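Local structure of ferrichrome-binding protein (Bacillus subtilis subsp. subtilis, 3G9Q) at residues I139-Q152 and R167-T181. The protein binds iron(3+)-hydroxamate complexes and transfers them to the membrane permease of the FhuCBGD ABC transporter, as needed for ferrichrome and coprogen uptake. Numbering follows the deposited sequence.
Sequences IKKAVGDKTISIMQ and RGGSIIYKDLGLQAT
Arg167 lies against Gln152 at one end of a contact that illustrates how a helix is fastened to a sheet in the second lobe of a periplasmic binding protein whose lobes are bridged by a long helix, 118-143. Strand 148-154 is backed by helix 169-175; its segment 148-152 runs nearly antiparallel to that helix, the axes 10.0 Å apart at closest approach. The bend at chi2 of Arg167 (86°) turns its chain along the glutamine, with CG 3.6 Å from Gln152 CD; NE approaches Gln152 OE1, but too poorly angled for a hydrogen bond, and NH1 has a weak bond to Phe165 O. Cutting this residue back to an alanine removes CG, CD and the guanidinium and is likely to strip one flank from the Gln152 amide, leaving it beside Phe161 and Trp216 but freer to turn. Gly168 takes the N-cap position with positive phi, and Gly169 CA lies 3.9 Å from Ile150 CD1. One turn on, Ile172 CG2 meets Ile148 CD1 and also lies above one face of the Tyr173 ring, offset toward its rim. Tyr173 extends to the strand and donates its OH to Ile148 O, 2.5 Å away, the oxygen lying at the ring edge near its plane; Ile150 CD1 comes to 3.8 Å from Tyr173 CE1. After the positive-phi turn at Gly177, Leu178 packs CB against Ile148 CG2, while its side chain crosses that of Val143 at about a right angle, CD2 lying 4.0 Å from Val143 CG2 at the end of the long helix. Gln179 O accepts a bond from Ile148 N (2.8 Å, 143° at the hydrogen). Thr147 OG1 bonds to Asp209, and Thr181 OG1 to Thr184 and Phe206 O, yet Thr181 CG2 still lies 3.9 Å from Thr147 OG1.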
ATOM      1  N   ILE A 139      13.480   6.126  14.204  1.00 52.83           N
ATOM      2  CA  ILE A 139      12.517   7.216  14.086  1.00 48.44           C
ATOM      3  C   ILE A 139      12.175   7.806  15.462  1.00 46.92           C
ATOM      4  O   ILE A 139      12.294   9.008  15.642  1.00 52.20           O
ATOM      5  CB  ILE A 139      11.185   6.743  13.380  1.00 48.56           C
ATOM      6  CG1 ILE A 139      11.481   5.982  12.086  1.00 49.91           C
ATOM      7  CG2 ILE A 139      10.316   7.940  13.005  1.00 47.48           C
ATOM      8  CD1 ILE A 139      12.327   6.711  11.004  1.00 48.48           C
ATOM      9  N   LYS A 140      11.750   6.986  16.427  1.00 53.32           N
ATOM     10  CA  LYS A 140      11.400   7.505  17.767  1.00 58.92           C
ATOM     11  C   LYS A 140      12.524   8.383  18.318  1.00 64.63           C
ATOM     12  O   LYS A 140      12.287   9.299  19.101  1.00 68.93           O
ATOM     13  CB  LYS A 140      11.120   6.363  18.767  1.00 57.63           C
ATOM     14  CG  LYS A 140       9.911   5.466  18.428  1.00 70.18           C
ATOM     15  CD  LYS A 140       8.559   6.086  18.772  1.00 65.32           C
ATOM     16  CE  LYS A 140       8.135   5.761  20.200  1.00 68.64           C
ATOM     17  NZ  LYS A 140       9.120   6.219  21.217  1.00 60.41           N
ATOM     18  N   LYS A 141      13.751   8.098  17.898  1.00 65.66           N
ATOM     19  CA  LYS A 141      14.895   8.867  18.343  1.00 59.26           C
ATOM     20  C   LYS A 141      14.888  10.253  17.687  1.00 55.42           C
ATOM     21  O   LYS A 141      15.143  11.259  18.343  1.00 56.68           O
ATOM     22  CB  LYS A 141      16.170   8.100  18.001  1.00 61.78           C
ATOM     23  CG  LYS A 141      17.427   8.609  18.678  1.00 70.52           C
ATOM     24  CD  LYS A 141      18.637   7.791  18.238  1.00 83.74           C
ATOM     25  CE  LYS A 141      18.841   7.875  16.719  1.00 92.69           C
ATOM     26  NZ  LYS A 141      20.067   7.156  16.247  1.00 96.96           N
ATOM     27  N   ALA A 142      14.572  10.300  16.398  1.00 56.66           N
ATOM     28  CA  ALA A 142      14.533  11.554  15.652  1.00 53.75           C
ATOM     29  C   ALA A 142      13.266  12.407  15.836  1.00 59.05           C
ATOM     30  O   ALA A 142      13.345  13.625  15.681  1.00 64.80           O
ATOM     31  CB  ALA A 142      14.745  11.276  14.164  1.00 33.67           C
ATOM     32  N   VAL A 143      12.116  11.802  16.160  1.00 56.49           N
ATOM     33  CA  VAL A 143      10.870  12.574  16.319  1.00 51.70           C
ATOM     34  C   VAL A 143      10.200  12.519  17.683  1.00 57.56           C
ATOM     35  O   VAL A 143       9.299  13.307  17.961  1.00 55.19           O
ATOM     36  CB  VAL A 143       9.795  12.145  15.313  1.00 51.00           C
ATOM     37  CG1 VAL A 143      10.376  12.098  13.907  1.00 43.40           C
ATOM     38  CG2 VAL A 143       9.207  10.812  15.727  1.00 32.45           C
ATOM     39  N   GLY A 144      10.625  11.589  18.527  1.00 62.85           N
ATOM     40  CA  GLY A 144      10.024  11.475  19.844  1.00 66.77           C
ATOM     41  C   GLY A 144       8.542  11.137  19.795  1.00 67.24           C
ATOM     42  O   GLY A 144       8.125  10.182  19.130  1.00 67.89           O
ATOM     43  N   ASP A 145       7.734  11.906  20.516  1.00 65.56           N
ATOM     44  CA  ASP A 145       6.301  11.665  20.520  1.00 66.07           C
ATOM     45  C   ASP A 145       5.629  12.664  19.591  1.00 67.83           C
ATOM     46  O   ASP A 145       4.425  12.913  19.690  1.00 71.01           O
ATOM     47  CB  ASP A 145       5.709  11.826  21.921  1.00 77.95           C
ATOM     48  CG  ASP A 145       6.431  11.008  22.959  1.00 81.12           C
ATOM     49  OD1 ASP A 145       7.347  11.566  23.604  1.00 84.13           O
ATOM     50  OD2 ASP A 145       6.082   9.815  23.122  1.00 75.94           O
ATOM     51  N   LYS A 146       6.419  13.266  18.710  1.00 60.48           N
ATOM     52  CA  LYS A 146       5.864  14.208  17.763  1.00 51.15           C
ATOM     53  C   LYS A 146       4.771  13.471  16.989  1.00 48.54           C
ATOM     54  O   LYS A 146       4.844  12.255  16.778  1.00 50.62           O
ATOM     55  CB  LYS A 146       6.948  14.719  16.821  1.00 56.67           C
ATOM     56  CG  LYS A 146       7.214  16.218  16.919  1.00 60.29           C
ATOM     57  CD  LYS A 146       7.673  16.647  18.293  1.00 64.45           C
ATOM     58  CE  LYS A 146       8.247  18.054  18.245  1.00 62.09           C
ATOM     59  NZ  LYS A 146       9.500  18.081  17.446  1.00 71.73           N
ATOM     60  N   THR A 147       3.748  14.218  16.594  1.00 43.89           N
ATOM     61  CA  THR A 147       2.611  13.679  15.874  1.00 42.89           C
ATOM     62  C   THR A 147       2.815  13.707  14.377  1.00 47.34           C
ATOM     63  O   THR A 147       3.598  14.502  13.844  1.00 45.95           O
ATOM     64  CB  THR A 147       1.374  14.498  16.158  1.00 52.04           C
ATOM     65  OG1 THR A 147       1.562  15.831  15.656  1.00 38.74           O
ATOM     66  CG2 THR A 147       1.116  14.551  17.659  1.00 48.26           C
ATOM     67  N   ILE A 148       2.085  12.851  13.683  1.00 41.79           N
ATOM     68  CA  ILE A 148       2.213  12.809  12.246  1.00 36.25           C
ATOM     69  C   ILE A 148       0.858  12.619  11.590  1.00 38.23           C
ATOM     70  O   ILE A 148       0.033  11.849  12.073  1.00 42.96           O
ATOM     71  CB  ILE A 148       3.186  11.696  11.833  1.00 47.65           C
ATOM     72  CG1 ILE A 148       2.904  11.272  10.397  1.00 47.65           C
ATOM     73  CG2 ILE A 148       3.104  10.532  12.799  1.00 41.11           C
ATOM     74  CD1 ILE A 148       1.747  10.268  10.118  1.00 72.95           C
ATOM     75  N   SER A 149       0.630  13.339  10.495  1.00 31.89           N
ATOM     76  CA  SER A 149      -0.635  13.266   9.770  1.00 26.28           C
ATOM     77  C   SER A 149      -0.476  12.612   8.422  1.00 29.88           C
ATOM     78  O   SER A 149       0.616  12.568   7.862  1.00 30.68           O
ATOM     79  CB  SER A 149      -1.205  14.666   9.514  1.00 32.59           C
ATOM     80  OG  SER A 149      -1.294  15.440  10.684  1.00 33.09           O
ATOM     81  N   ILE A 150      -1.579  12.104   7.896  1.00 31.14           N
ATOM     82  CA  ILE A 150      -1.559  11.529   6.564  1.00 42.14           C
ATOM     83  C   ILE A 150      -2.792  12.042   5.843  1.00 52.60           C
ATOM     84  O   ILE A 150      -3.922  11.798   6.281  1.00 57.13           O
ATOM     85  CB  ILE A 150      -1.607  10.006   6.562  1.00 41.34           C
ATOM     86  CG1 ILE A 150      -0.418   9.449   7.358  1.00 36.20           C
ATOM     87  CG2 ILE A 150      -1.594   9.517   5.106  1.00 22.86           C
ATOM     88  CD1 ILE A 150      -0.504   7.961   7.683  1.00 35.76           C
HETATM   89  N   MSE A 151      -2.588  12.770   4.751  1.00 46.73           N
HETATM   90  CA  MSE A 151      -3.726  13.289   4.018  1.00 54.09           C
HETATM   91  C   MSE A 151      -3.535  13.462   2.528  1.00 51.75           C
HETATM   92  O   MSE A 151      -2.442  13.766   2.048  1.00 44.15           O
HETATM   93  CB  MSE A 151      -4.219  14.602   4.655  1.00 57.63           C
HETATM   94  CG  MSE A 151      -3.142  15.594   5.108  1.00 68.23           C
HETATM   95 SE   MSE A 151      -3.795  17.108   6.248  1.00 87.40          SE
HETATM   96  CE  MSE A 151      -3.850  16.234   8.017  1.00 75.47           C
ATOM     97  N   GLN A 152      -4.617  13.227   1.793  1.00 56.07           N
ATOM     98  CA  GLN A 152      -4.591  13.370   0.343  1.00 58.59           C
ATOM     99  C   GLN A 152      -5.681  14.306  -0.107  1.00 53.76           C
ATOM    100  O   GLN A 152      -6.749  14.389   0.500  1.00 50.57           O
ATOM    101  CB  GLN A 152      -4.758  12.022  -0.351  1.00 64.97           C
ATOM    102  CG  GLN A 152      -3.640  11.046  -0.057  1.00 61.24           C
ATOM    103  CD  GLN A 152      -3.818   9.755  -0.805  1.00 57.27           C
ATOM    104  OE1 GLN A 152      -4.824   9.060  -0.644  1.00 48.53           O
ATOM    105  NE2 GLN A 152      -2.843   9.425  -1.639  1.00 58.40           N
ATOM    106  N   ARG A 167      -2.368   4.041   2.534  1.00 44.82           N
ATOM    107  CA  ARG A 167      -1.556   5.259   2.525  1.00 42.46           C
ATOM    108  C   ARG A 167      -0.553   5.317   3.687  1.00 46.12           C
ATOM    109  O   ARG A 167      -0.295   6.382   4.257  1.00 33.08           O
ATOM    110  CB  ARG A 167      -2.441   6.506   2.528  1.00 48.48           C
ATOM    111  CG  ARG A 167      -3.111   6.809   1.194  1.00 37.10           C
ATOM    112  CD  ARG A 167      -4.414   6.061   1.039  1.00 53.70           C
ATOM    113  NE  ARG A 167      -5.039   6.318  -0.258  1.00 64.35           N
ATOM    114  CZ  ARG A 167      -6.295   6.005  -0.561  1.00 60.23           C
ATOM    115  NH1 ARG A 167      -7.072   5.421   0.341  1.00 53.63           N
ATOM    116  NH2 ARG A 167      -6.775   6.277  -1.766  1.00 51.11           N
ATOM    117  N   GLY A 168       0.018   4.157   4.017  1.00 52.64           N
ATOM    118  CA  GLY A 168       1.003   4.073   5.082  1.00 42.48           C
ATOM    119  C   GLY A 168       0.428   4.190   6.476  1.00 44.37           C
ATOM    120  O   GLY A 168       1.172   4.310   7.450  1.00 43.53           O
ATOM    121  N   GLY A 169      -0.899   4.152   6.568  1.00 36.04           N
ATOM    122  CA  GLY A 169      -1.564   4.258   7.851  1.00 39.41           C
ATOM    123  C   GLY A 169      -1.181   3.176   8.843  1.00 40.83           C
ATOM    124  O   GLY A 169      -0.756   3.486   9.951  1.00 35.20           O
ATOM    125  N   SER A 170      -1.313   1.907   8.463  1.00 42.07           N
ATOM    126  CA  SER A 170      -0.977   0.834   9.389  1.00 47.25           C
ATOM    127  C   SER A 170       0.515   0.835   9.698  1.00 50.73           C
ATOM    128  O   SER A 170       0.926   0.395  10.769  1.00 48.25           O
ATOM    129  CB  SER A 170      -1.409  -0.540   8.840  1.00 51.47           C
ATOM    130  OG  SER A 170      -0.502  -1.060   7.875  1.00 60.04           O
ATOM    131  N   ILE A 171       1.325   1.347   8.772  1.00 51.19           N
ATOM    132  CA  ILE A 171       2.775   1.388   8.985  1.00 53.94           C
ATOM    133  C   ILE A 171       3.125   2.398  10.082  1.00 59.79           C
ATOM    134  O   ILE A 171       3.765   2.080  11.101  1.00 56.18           O
ATOM    135  CB  ILE A 171       3.555   1.823   7.694  1.00 50.74           C
ATOM    136  CG1 ILE A 171       2.862   1.297   6.430  1.00 60.14           C
ATOM    137  CG2 ILE A 171       4.978   1.314   7.756  1.00 26.08           C
ATOM    138  CD1 ILE A 171       2.682  -0.240   6.303  1.00 71.55           C
ATOM    139  N   ILE A 172       2.681   3.627   9.847  1.00 56.75           N
ATOM    140  CA  ILE A 172       2.933   4.760  10.726  1.00 50.98           C
ATOM    141  C   ILE A 172       2.291   4.730  12.110  1.00 50.36           C
ATOM    142  O   ILE A 172       2.945   5.060  13.110  1.00 47.46           O
ATOM    143  CB  ILE A 172       2.538   6.049   9.999  1.00 40.60           C
ATOM    144  CG1 ILE A 172       3.541   6.275   8.856  1.00 27.59           C
ATOM    145  CG2 ILE A 172       2.445   7.191  10.975  1.00 27.27           C
ATOM    146  CD1 ILE A 172       4.885   6.834   9.297  1.00 70.66           C
ATOM    147  N   TYR A 173       1.031   4.321  12.185  1.00 37.67           N
ATOM    148  CA  TYR A 173       0.366   4.320  13.467  1.00 38.59           C
ATOM    149  C   TYR A 173       0.407   3.021  14.248  1.00 41.67           C
ATOM    150  O   TYR A 173       0.080   3.024  15.430  1.00 47.04           O
ATOM    151  CB  TYR A 173      -1.076   4.797  13.294  1.00 35.89           C
ATOM    152  CG  TYR A 173      -1.192   6.215  12.774  1.00 46.89           C
ATOM    153  CD1 TYR A 173      -1.923   6.493  11.617  1.00 48.17           C
ATOM    154  CD2 TYR A 173      -0.557   7.284  13.425  1.00 51.92           C
ATOM    155  CE1 TYR A 173      -2.022   7.789  11.115  1.00 44.87           C
ATOM    156  CE2 TYR A 173      -0.653   8.593  12.926  1.00 40.47           C
ATOM    157  CZ  TYR A 173      -1.388   8.827  11.770  1.00 50.97           C
ATOM    158  OH  TYR A 173      -1.489  10.098  11.259  1.00 56.57           O
ATOM    159  N   LYS A 174       0.817   1.921  13.613  1.00 49.98           N
ATOM    160  CA  LYS A 174       0.884   0.618  14.297  1.00 55.03           C
ATOM    161  C   LYS A 174       2.292   0.017  14.355  1.00 56.61           C
ATOM    162  O   LYS A 174       2.782  -0.310  15.433  1.00 52.77           O
ATOM    163  CB  LYS A 174      -0.027  -0.417  13.625  1.00 62.65           C
ATOM    164  CG  LYS A 174      -1.503  -0.100  13.581  1.00 65.34           C
ATOM    165  CD  LYS A 174      -2.292  -1.333  13.144  1.00 70.05           C
ATOM    166  CE  LYS A 174      -2.290  -2.415  14.235  1.00 74.48           C
ATOM    167  NZ  LYS A 174      -2.834  -1.900  15.537  1.00 70.57           N
ATOM    168  N   ASP A 175       2.929  -0.155  13.197  1.00 50.95           N
ATOM    169  CA  ASP A 175       4.273  -0.727  13.157  1.00 49.38           C
ATOM    170  C   ASP A 175       5.324   0.216  13.738  1.00 51.85           C
ATOM    171  O   ASP A 175       6.255  -0.222  14.405  1.00 50.53           O
ATOM    172  CB  ASP A 175       4.689  -1.075  11.724  1.00 53.55           C
ATOM    173  CG  ASP A 175       3.811  -2.129  11.090  1.00 50.69           C
ATOM    174  OD1 ASP A 175       2.710  -1.778  10.630  1.00 54.74           O
ATOM    175  OD2 ASP A 175       4.221  -3.312  11.050  1.00 56.38           O
ATOM    176  N   LEU A 176       5.179   1.508  13.473  1.00 44.71           N
ATOM    177  CA  LEU A 176       6.135   2.484  13.968  1.00 45.75           C
ATOM    178  C   LEU A 176       5.683   3.131  15.282  1.00 46.98           C
ATOM    179  O   LEU A 176       6.439   3.870  15.925  1.00 50.57           O
ATOM    180  CB  LEU A 176       6.375   3.557  12.903  1.00 51.61           C
ATOM    181  CG  LEU A 176       7.031   3.098  11.594  1.00 47.05           C
ATOM    182  CD1 LEU A 176       7.017   4.239  10.606  1.00 49.21           C
ATOM    183  CD2 LEU A 176       8.450   2.627  11.842  1.00 44.32           C
ATOM    184  N   GLY A 177       4.444   2.844  15.674  1.00 45.30           N
ATOM    185  CA  GLY A 177       3.890   3.382  16.906  1.00 37.48           C
ATOM    186  C   GLY A 177       4.002   4.891  17.052  1.00 51.44           C
ATOM    187  O   GLY A 177       4.139   5.405  18.165  1.00 50.30           O
ATOM    188  N   LEU A 178       3.939   5.602  15.930  1.00 44.45           N
ATOM    189  CA  LEU A 178       4.033   7.051  15.941  1.00 39.11           C
ATOM    190  C   LEU A 178       2.682   7.652  16.357  1.00 41.14           C
ATOM    191  O   LEU A 178       1.644   7.053  16.105  1.00 40.77           O
ATOM    192  CB  LEU A 178       4.483   7.530  14.557  1.00 42.94           C
ATOM    193  CG  LEU A 178       5.869   6.974  14.207  1.00 39.07           C
ATOM    194  CD1 LEU A 178       6.228   7.258  12.730  1.00 36.29           C
ATOM    195  CD2 LEU A 178       6.888   7.573  15.140  1.00 15.22           C
ATOM    196  N   GLN A 179       2.686   8.810  17.015  1.00 38.29           N
ATOM    197  CA  GLN A 179       1.422   9.401  17.455  1.00 45.30           C
ATOM    198  C   GLN A 179       0.721  10.298  16.440  1.00 49.04           C
ATOM    199  O   GLN A 179       1.333  10.801  15.489  1.00 45.98           O
ATOM    200  CB  GLN A 179       1.596  10.200  18.758  1.00 46.04           C
ATOM    201  CG  GLN A 179       1.661   9.373  20.029  1.00 61.85           C
ATOM    202  CD  GLN A 179       3.000   8.668  20.200  1.00 76.31           C
ATOM    203  OE1 GLN A 179       4.047   9.318  20.382  1.00 76.72           O
ATOM    204  NE2 GLN A 179       2.980   7.331  20.141  1.00 69.34           N
ATOM    205  N   ALA A 180      -0.577  10.492  16.673  1.00 42.34           N
ATOM    206  CA  ALA A 180      -1.438  11.336  15.842  1.00 44.87           C
ATOM    207  C   ALA A 180      -2.112  12.371  16.746  1.00 43.73           C
ATOM    208  O   ALA A 180      -2.185  12.175  17.961  1.00 43.73           O
ATOM    209  CB  ALA A 180      -2.488  10.478  15.150  1.00 26.75           C
ATOM    210  N   THR A 181      -2.585  13.477  16.177  1.00 48.66           N
ATOM    211  CA  THR A 181      -3.270  14.489  17.000  1.00 54.46           C
ATOM    212  C   THR A 181      -4.586  13.918  17.567  1.00 40.76           C
ATOM    213  O   THR A 181      -5.223  13.069  16.944  1.00 42.53           O
ATOM    214  CB  THR A 181      -3.562  15.806  16.192  1.00 55.46           C
ATOM    215  OG1 THR A 181      -4.595  15.579  15.224  1.00 35.75           O
ATOM    216  CG2 THR A 181      -2.294  16.285  15.482  1.00 57.38           C
TER